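Local atomic coordinates of phenolpthiocerol synthesis type-I polyketide synthase ppsA (Mycobacterium bovis, PDB entry 7AKC), a protein that probably takes part in building the lipid core of phthiocerols and phenolphthiocerols, here represented by its acyltransferase domain, which in this family loads the extender unit. Residues 268-280 with 297-309. Sequence-based numbering, arbitrary orientation.
Sequences VHFQQAIASAGSG and LTQAIIDTLHSAQ. With NA (sodium ion), chain C.
Ile274 and Thr304 meet where helix 270-278 crosses helix 298-308 at -59°, their axes 9.0 Å apart. The two helices flank strand 287-290 in sequence and pack on the parallel sheet of the acyltransferase domain. Thr304 presses its methyl into the neighbouring helix: with CG2 anti to the backbone N, that carbon lies 3.3 Å from Gln271 O and 3.9 Å from Ala275 CB. Ile274 spreads its two branches over different partners. Its CG2 sits 3.7 Å from Leu305 CG, the side chains crossing at about a right angle, while its CD1 touches Ile301 CG1. Towards the N-terminal ends of both helices, Phe270 CZ rests 3.7 Å from Ile301 CG1 and also meets Leu297 CD1; Ala300 CB comes to the ring edge. Ile274 CG1 covers one face of this ring, offset toward the rim, and His111 packs against the ring edge-to-face. At the other end Leu305 CD2 lies against bare backbone, 3.7 Å from Gly278 CA. Phe288 of strand 287-290 touches Ile274, Ile301 and Leu305 alike, tying both helices to the sheet. No direct hydrogen bond links the segments; beyond the apolar seam two waters do so. At the C-terminal end of helix 270-278, Ser276 O from the last turn and Ser279 O just after it bind a sodium ion whose site also includes Ala281 and Gly283. Gln309, its chain bent at chi2 (-103°), uses both ends of its amide: one water donates to Gly278 O and OE1, and another donates to Ala275 O and accepts from Gln309 NE2 at 2.9 Å.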
ATOM      1  N   VAL A 268      -5.625  -3.478   2.418  1.00 21.53           N
ATOM      2  CA  VAL A 268      -5.213  -2.201   1.781  1.00 21.54           C
ATOM      3  C   VAL A 268      -6.323  -1.816   0.793  1.00 22.03           C
ATOM      4  O   VAL A 268      -6.524  -2.527  -0.215  1.00 21.89           O
ATOM      5  CB  VAL A 268      -3.903  -2.401   1.015  1.00 22.39           C
ATOM      6  CG1 VAL A 268      -3.530  -1.107   0.274  1.00 22.68           C
ATOM      7  CG2 VAL A 268      -2.775  -2.874   1.943  1.00 23.75           C
ATOM      8  N   HIS A 269      -7.067  -0.748   1.101  1.00 21.34           N
ATOM      9  CA  HIS A 269      -8.228  -0.316   0.304  1.00 20.26           C
ATOM     10  C   HIS A 269      -7.779   0.563  -0.853  1.00 21.14           C
ATOM     11  O   HIS A 269      -8.126   1.737  -0.933  1.00 22.23           O
ATOM     12  CB  HIS A 269      -9.283   0.368   1.242  1.00 21.49           C
ATOM     13  CG  HIS A 269      -9.770  -0.547   2.330  1.00 23.10           C
ATOM     14  ND1 HIS A 269      -9.076  -0.710   3.526  1.00 24.77           N
ATOM     15  CD2 HIS A 269     -10.803  -1.434   2.303  1.00 24.42           C
ATOM     16  CE1 HIS A 269      -9.741  -1.639   4.211  1.00 26.22           C
ATOM     17  NE2 HIS A 269     -10.807  -2.075   3.531  1.00 26.48           N
ATOM     18  N   PHE A 270      -6.893   0.023  -1.702  1.00 21.47           N
ATOM     19  CA  PHE A 270      -6.264   0.795  -2.775  1.00 21.56           C
ATOM     20  C   PHE A 270      -7.226   1.172  -3.855  1.00 22.14           C
ATOM     21  O   PHE A 270      -7.348   2.359  -4.202  1.00 23.23           O
ATOM     22  CB  PHE A 270      -5.077  -0.007  -3.341  1.00 21.25           C
ATOM     23  CG  PHE A 270      -4.281   0.773  -4.358  1.00 22.72           C
ATOM     24  CD1 PHE A 270      -3.570   1.911  -3.987  1.00 23.24           C
ATOM     25  CD2 PHE A 270      -4.247   0.379  -5.682  1.00 24.67           C
ATOM     26  CE1 PHE A 270      -2.838   2.632  -4.916  1.00 25.66           C
ATOM     27  CE2 PHE A 270      -3.572   1.142  -6.632  1.00 26.98           C
ATOM     28  CZ  PHE A 270      -2.855   2.263  -6.245  1.00 26.73           C
ATOM     29  N   GLN A 271      -7.975   0.165  -4.409  1.00 21.48           N
ATOM     30  CA  GLN A 271      -8.980   0.497  -5.419  1.00 22.67           C
ATOM     31  C   GLN A 271      -9.966   1.614  -4.941  1.00 23.31           C
ATOM     32  O   GLN A 271     -10.272   2.552  -5.666  1.00 24.19           O
ATOM     33  CB  GLN A 271      -9.759  -0.783  -5.717  1.00 25.15           C
ATOM     34  CG  GLN A 271     -10.958  -0.514  -6.626  1.00 24.93           C
ATOM     35  CD  GLN A 271     -11.808  -1.736  -6.794  1.00 27.67           C
ATOM     36  OE1 GLN A 271     -11.339  -2.867  -6.739  1.00 30.23           O
ATOM     37  NE2 GLN A 271     -13.105  -1.509  -6.992  1.00 28.46           N
ATOM     38  N   GLN A 272     -10.424   1.496  -3.705  1.00 23.03           N
ATOM     39  CA  GLN A 272     -11.390   2.431  -3.140  1.00 21.94           C
ATOM     40  C   GLN A 272     -10.797   3.819  -3.029  1.00 23.19           C
ATOM     41  O   GLN A 272     -11.496   4.783  -3.328  1.00 23.83           O
ATOM     42  CB  GLN A 272     -11.869   1.946  -1.748  1.00 22.43           C
ATOM     43  CG  GLN A 272     -12.605   0.579  -1.735  1.00 22.68           C
ATOM     44  CD  GLN A 272     -11.682  -0.627  -1.634  1.00 24.70           C
ATOM     45  OE1 GLN A 272     -10.468  -0.556  -1.798  1.00 23.99           O
ATOM     46  NE2 GLN A 272     -12.263  -1.765  -1.309  1.00 28.48           N
ATOM     47  N   ALA A 273      -9.512   3.942  -2.606  1.00 22.50           N
ATOM     48  CA  ALA A 273      -8.890   5.266  -2.514  1.00 23.97           C
ATOM     49  C   ALA A 273      -8.684   5.883  -3.908  1.00 24.57           C
ATOM     50  O   ALA A 273      -8.991   7.048  -4.119  1.00 25.75           O
ATOM     51  CB  ALA A 273      -7.549   5.171  -1.771  1.00 23.76           C
ATOM     52  N   ILE A 274      -8.186   5.099  -4.880  1.00 24.09           N
ATOM     53  CA  ILE A 274      -7.995   5.603  -6.249  1.00 24.61           C
ATOM     54  C   ILE A 274      -9.358   6.052  -6.846  1.00 25.63           C
ATOM     55  O   ILE A 274      -9.450   7.120  -7.440  1.00 25.63           O
ATOM     56  CB  ILE A 274      -7.379   4.462  -7.119  1.00 25.55           C
ATOM     57  CG1 ILE A 274      -5.923   4.139  -6.691  1.00 25.73           C
ATOM     58  CG2 ILE A 274      -7.433   4.800  -8.632  1.00 27.27           C
ATOM     59  CD1 ILE A 274      -4.901   5.375  -6.862  1.00 27.35           C
ATOM     60  N   ALA A 275     -10.393   5.229  -6.709  1.00 25.48           N
ATOM     61  CA  ALA A 275     -11.725   5.547  -7.228  1.00 25.97           C
ATOM     62  C   ALA A 275     -12.252   6.844  -6.627  1.00 26.05           C
ATOM     63  O   ALA A 275     -12.873   7.655  -7.320  1.00 26.06           O
ATOM     64  CB  ALA A 275     -12.692   4.413  -6.915  1.00 26.61           C
ATOM     65  N   SER A 276     -11.993   7.055  -5.327  1.00 25.19           N
ATOM     66  CA  SER A 276     -12.473   8.291  -4.664  1.00 25.30           C
ATOM     67  C   SER A 276     -11.731   9.485  -5.246  1.00 24.11           C
ATOM     68  O   SER A 276     -12.327  10.529  -5.531  1.00 23.00           O
ATOM     69  CB  SER A 276     -12.214   8.214  -3.167  1.00 26.20           C
ATOM     70  OG  SER A 276     -12.597   9.419  -2.521  1.00 30.57           O
ATOM     71  N   ALA A 277     -10.411   9.358  -5.404  1.00 24.25           N
ATOM     72  CA  ALA A 277      -9.608  10.451  -5.989  1.00 26.13           C
ATOM     73  C   ALA A 277     -10.095  10.765  -7.411  1.00 27.20           C
ATOM     74  O   ALA A 277     -10.323  11.933  -7.751  1.00 27.36           O
ATOM     75  CB  ALA A 277      -8.124  10.037  -6.005  1.00 27.00           C
ATOM     76  N   GLY A 278     -10.369   9.732  -8.203  1.00 28.11           N
ATOM     77  CA  GLY A 278     -10.830   9.928  -9.582  1.00 28.63           C
ATOM     78  C   GLY A 278     -12.248  10.489  -9.691  1.00 28.68           C
ATOM     79  O   GLY A 278     -12.609  11.100 -10.712  1.00 30.45           O
ATOM     80  N   SER A 279     -13.046  10.336  -8.629  1.00 26.93           N
ATOM     81  CA  SER A 279     -14.439  10.754  -8.571  1.00 26.29           C
ATOM     82  C   SER A 279     -14.549  12.277  -8.388  1.00 25.38           C
ATOM     83  O   SER A 279     -13.712  12.838  -7.698  1.00 26.56           O
ATOM     84  CB  SER A 279     -15.104  10.113  -7.354  1.00 25.53           C
ATOM     85  OG  SER A 279     -16.409  10.648  -7.143  1.00 26.71           O
ATOM     86  N   GLY A 280     -15.590  12.914  -8.926  1.00 24.52           N
ATOM     87  CA  GLY A 280     -15.799  14.344  -8.653  1.00 24.61           C
ATOM     88  C   GLY A 280     -16.086  14.633  -7.183  1.00 24.84           C
ATOM     89  O   GLY A 280     -15.987  15.779  -6.741  1.00 27.55           O
ATOM     90  N   LEU A 297       2.081  -0.298  -9.875  1.00 41.73           N
ATOM     91  CA  LEU A 297       0.663  -0.037  -9.616  1.00 39.35           C
ATOM     92  C   LEU A 297      -0.034   0.698 -10.761  1.00 38.55           C
ATOM     93  O   LEU A 297      -1.239   0.938 -10.643  1.00 37.06           O
ATOM     94  CB  LEU A 297       0.521   0.774  -8.309  1.00 38.56           C
ATOM     95  CG  LEU A 297       1.128   0.134  -7.034  1.00 40.44           C
ATOM     96  CD1 LEU A 297       1.080   1.093  -5.852  1.00 41.16           C
ATOM     97  CD2 LEU A 297       0.434  -1.153  -6.676  1.00 41.87           C
ATOM     98  N   THR A 298       0.694   1.074 -11.851  1.00 39.53           N
ATOM     99  CA  THR A 298       0.050   1.882 -12.888  1.00 41.47           C
ATOM    100  C   THR A 298      -1.143   1.199 -13.548  1.00 40.99           C
ATOM    101  O   THR A 298      -2.172   1.865 -13.704  1.00 40.34           O
ATOM    102  CB  THR A 298       1.048   2.423 -13.898  1.00 45.10           C
ATOM    103  OG1 THR A 298       1.702   1.351 -14.585  1.00 47.99           O
ATOM    104  CG2 THR A 298       2.042   3.326 -13.229  1.00 46.33           C
ATOM    105  N   GLN A 299      -1.056  -0.098 -13.876  1.00 41.56           N
ATOM    106  CA  GLN A 299      -2.208  -0.763 -14.498  1.00 42.16           C
ATOM    107  C   GLN A 299      -3.368  -0.909 -13.511  1.00 39.77           C
ATOM    108  O   GLN A 299      -4.513  -0.722 -13.916  1.00 39.33           O
ATOM    109  CB  GLN A 299      -1.859  -2.081 -15.202  1.00 45.81           C
ATOM    110  CG  GLN A 299      -2.989  -2.560 -16.129  1.00 51.40           C
ATOM    111  CD  GLN A 299      -3.195  -1.686 -17.364  1.00 56.94           C
ATOM    112  OE1 GLN A 299      -2.259  -1.425 -18.144  1.00 61.60           O
ATOM    113  NE2 GLN A 299      -4.433  -1.264 -17.603  1.00 54.83           N
ATOM    114  N   ALA A 300      -3.094  -1.119 -12.209  1.00 37.77           N
ATOM    115  CA  ALA A 300      -4.164  -1.173 -11.198  1.00 36.30           C
ATOM    116  C   ALA A 300      -4.900   0.147 -11.114  1.00 34.94           C
ATOM    117  O   ALA A 300      -6.123   0.166 -10.925  1.00 34.70           O
ATOM    118  CB  ALA A 300      -3.593  -1.507  -9.827  1.00 35.34           C
ATOM    119  N   ILE A 301      -4.156   1.263 -11.228  1.00 34.15           N
ATOM    120  CA  ILE A 301      -4.760   2.589 -11.189  1.00 34.20           C
ATOM    121  C   ILE A 301      -5.737   2.773 -12.340  1.00 34.07           C
ATOM    122  O   ILE A 301      -6.902   3.125 -12.113  1.00 33.90           O
ATOM    123  CB  ILE A 301      -3.626   3.646 -11.142  1.00 34.35           C
ATOM    124  CG1 ILE A 301      -2.966   3.599  -9.747  1.00 34.90           C
ATOM    125  CG2 ILE A 301      -4.111   5.040 -11.548  1.00 35.12           C
ATOM    126  CD1 ILE A 301      -1.612   4.404  -9.571  1.00 35.49           C
ATOM    127  N   ILE A 302      -5.271   2.481 -13.574  1.00 34.24           N
ATOM    128  CA  ILE A 302      -6.069   2.606 -14.787  1.00 35.61           C
ATOM    129  C   ILE A 302      -7.259   1.672 -14.770  1.00 33.50           C
ATOM    130  O   ILE A 302      -8.353   2.088 -15.136  1.00 34.13           O
ATOM    131  CB  ILE A 302      -5.210   2.362 -16.038  1.00 38.97           C
ATOM    132  CG1 ILE A 302      -3.999   3.282 -16.057  1.00 42.62           C
ATOM    133  CG2 ILE A 302      -6.031   2.514 -17.292  1.00 39.74           C
ATOM    134  CD1 ILE A 302      -2.913   2.824 -16.995  1.00 45.36           C
ATOM    135  N   ASP A 303      -7.063   0.395 -14.366  1.00 32.65           N
ATOM    136  CA  ASP A 303      -8.161  -0.560 -14.331  1.00 31.87           C
ATOM    137  C   ASP A 303      -9.267  -0.072 -13.385  1.00 30.47           C
ATOM    138  O   ASP A 303     -10.426  -0.066 -13.778  1.00 30.71           O
ATOM    139  CB  ASP A 303      -7.663  -1.949 -13.887  1.00 35.41           C
ATOM    140  CG  ASP A 303      -6.776  -2.659 -14.912  1.00 43.38           C
ATOM    141  OD1 ASP A 303      -6.777  -2.245 -16.089  1.00 44.52           O
ATOM    142  OD2 ASP A 303      -6.087  -3.646 -14.527  1.00 47.77           O
ATOM    143  N   THR A 304      -8.901   0.448 -12.198  1.00 29.22           N
ATOM    144  CA  THR A 304      -9.886   0.973 -11.242  1.00 28.71           C
ATOM    145  C   THR A 304     -10.656   2.179 -11.831  1.00 29.80           C
ATOM    146  O   THR A 304     -11.896   2.248 -11.761  1.00 30.51           O
ATOM    147  CB  THR A 304      -9.191   1.374  -9.926  1.00 28.62           C
ATOM    148  OG1 THR A 304      -8.807   0.164  -9.291  1.00 27.86           O
ATOM    149  CG2 THR A 304     -10.142   2.211  -8.963  1.00 29.32           C
ATOM    150  N   LEU A 305      -9.911   3.127 -12.413  1.00 30.39           N
ATOM    151  CA  LEU A 305     -10.517   4.358 -12.920  1.00 31.76           C
ATOM    152  C   LEU A 305     -11.362   4.150 -14.146  1.00 34.08           C
ATOM    153  O   LEU A 305     -12.375   4.831 -14.312  1.00 34.39           O
ATOM    154  CB  LEU A 305      -9.448   5.403 -13.181  1.00 31.95           C
ATOM    155  CG  LEU A 305      -8.757   5.885 -11.899  1.00 33.53           C
ATOM    156  CD1 LEU A 305      -7.465   6.603 -12.178  1.00 35.41           C
ATOM    157  CD2 LEU A 305      -9.680   6.700 -11.020  1.00 33.15           C
ATOM    158  N   HIS A 306     -10.934   3.250 -15.045  1.00 35.41           N
ATOM    159  CA  HIS A 306     -11.713   2.967 -16.244  1.00 37.38           C
ATOM    160  C   HIS A 306     -12.995   2.233 -15.858  1.00 38.28           C
ATOM    161  O   HIS A 306     -14.037   2.463 -16.470  1.00 38.48           O
ATOM    162  CB  HIS A 306     -10.882   2.155 -17.278  1.00 39.07           C
ATOM    163  N   SER A 307     -12.920   1.335 -14.851  1.00 38.89           N
ATOM    164  CA  SER A 307     -14.114   0.616 -14.425  1.00 40.77           C
ATOM    165  C   SER A 307     -15.133   1.580 -13.760  1.00 42.80           C
ATOM    166  O   SER A 307     -16.312   1.535 -14.104  1.00 43.67           O
ATOM    167  CB  SER A 307     -13.745  -0.543 -13.498  1.00 42.05           C
ATOM    168  OG  SER A 307     -14.922  -1.100 -12.941  1.00 43.94           O
ATOM    169  N   ALA A 308     -14.680   2.430 -12.826  1.00 43.36           N
ATOM    170  CA  ALA A 308     -15.543   3.355 -12.074  1.00 44.83           C
ATOM    171  C   ALA A 308     -16.060   4.563 -12.878  1.00 47.28           C
ATOM    172  O   ALA A 308     -17.193   4.992 -12.662  1.00 47.69           O
ATOM    173  CB  ALA A 308     -14.831   3.842 -10.824  1.00 44.33           C
ATOM    174  N   GLN A 309     -15.226   5.150 -13.749  1.00 48.96           N
ATOM    175  CA  GLN A 309     -15.664   6.296 -14.574  1.00 51.12           C
ATOM    176  C   GLN A 309     -15.253   5.987 -16.015  1.00 52.59           C
ATOM    177  O   GLN A 309     -14.196   6.425 -16.461  1.00 51.75           O
ATOM    178  CB  GLN A 309     -15.002   7.611 -14.129  1.00 54.00           C
ATOM    179  CG  GLN A 309     -14.855   7.810 -12.638  1.00 57.48           C
ATOM    180  CD  GLN A 309     -15.875   8.759 -12.095  1.00 60.45           C
ATOM    181  OE1 GLN A 309     -16.357   9.673 -12.785  1.00 63.09           O
ATOM    182  NE2 GLN A 309     -16.215   8.563 -10.835  1.00 59.75           N
TER
HETATM  183 NA    NA C1002     -12.507  12.787  -5.685  1.00 26.41          NA
HETATM  184  O   HOH W   1     -14.401   6.906  -9.353  1.00 37.84           O
HETATM  185  O   HOH W   2     -14.677  12.254 -12.267  1.00 30.95           O
HETATM  186  O   HOH W   3     -10.984  12.883  -3.753  1.00 32.06           O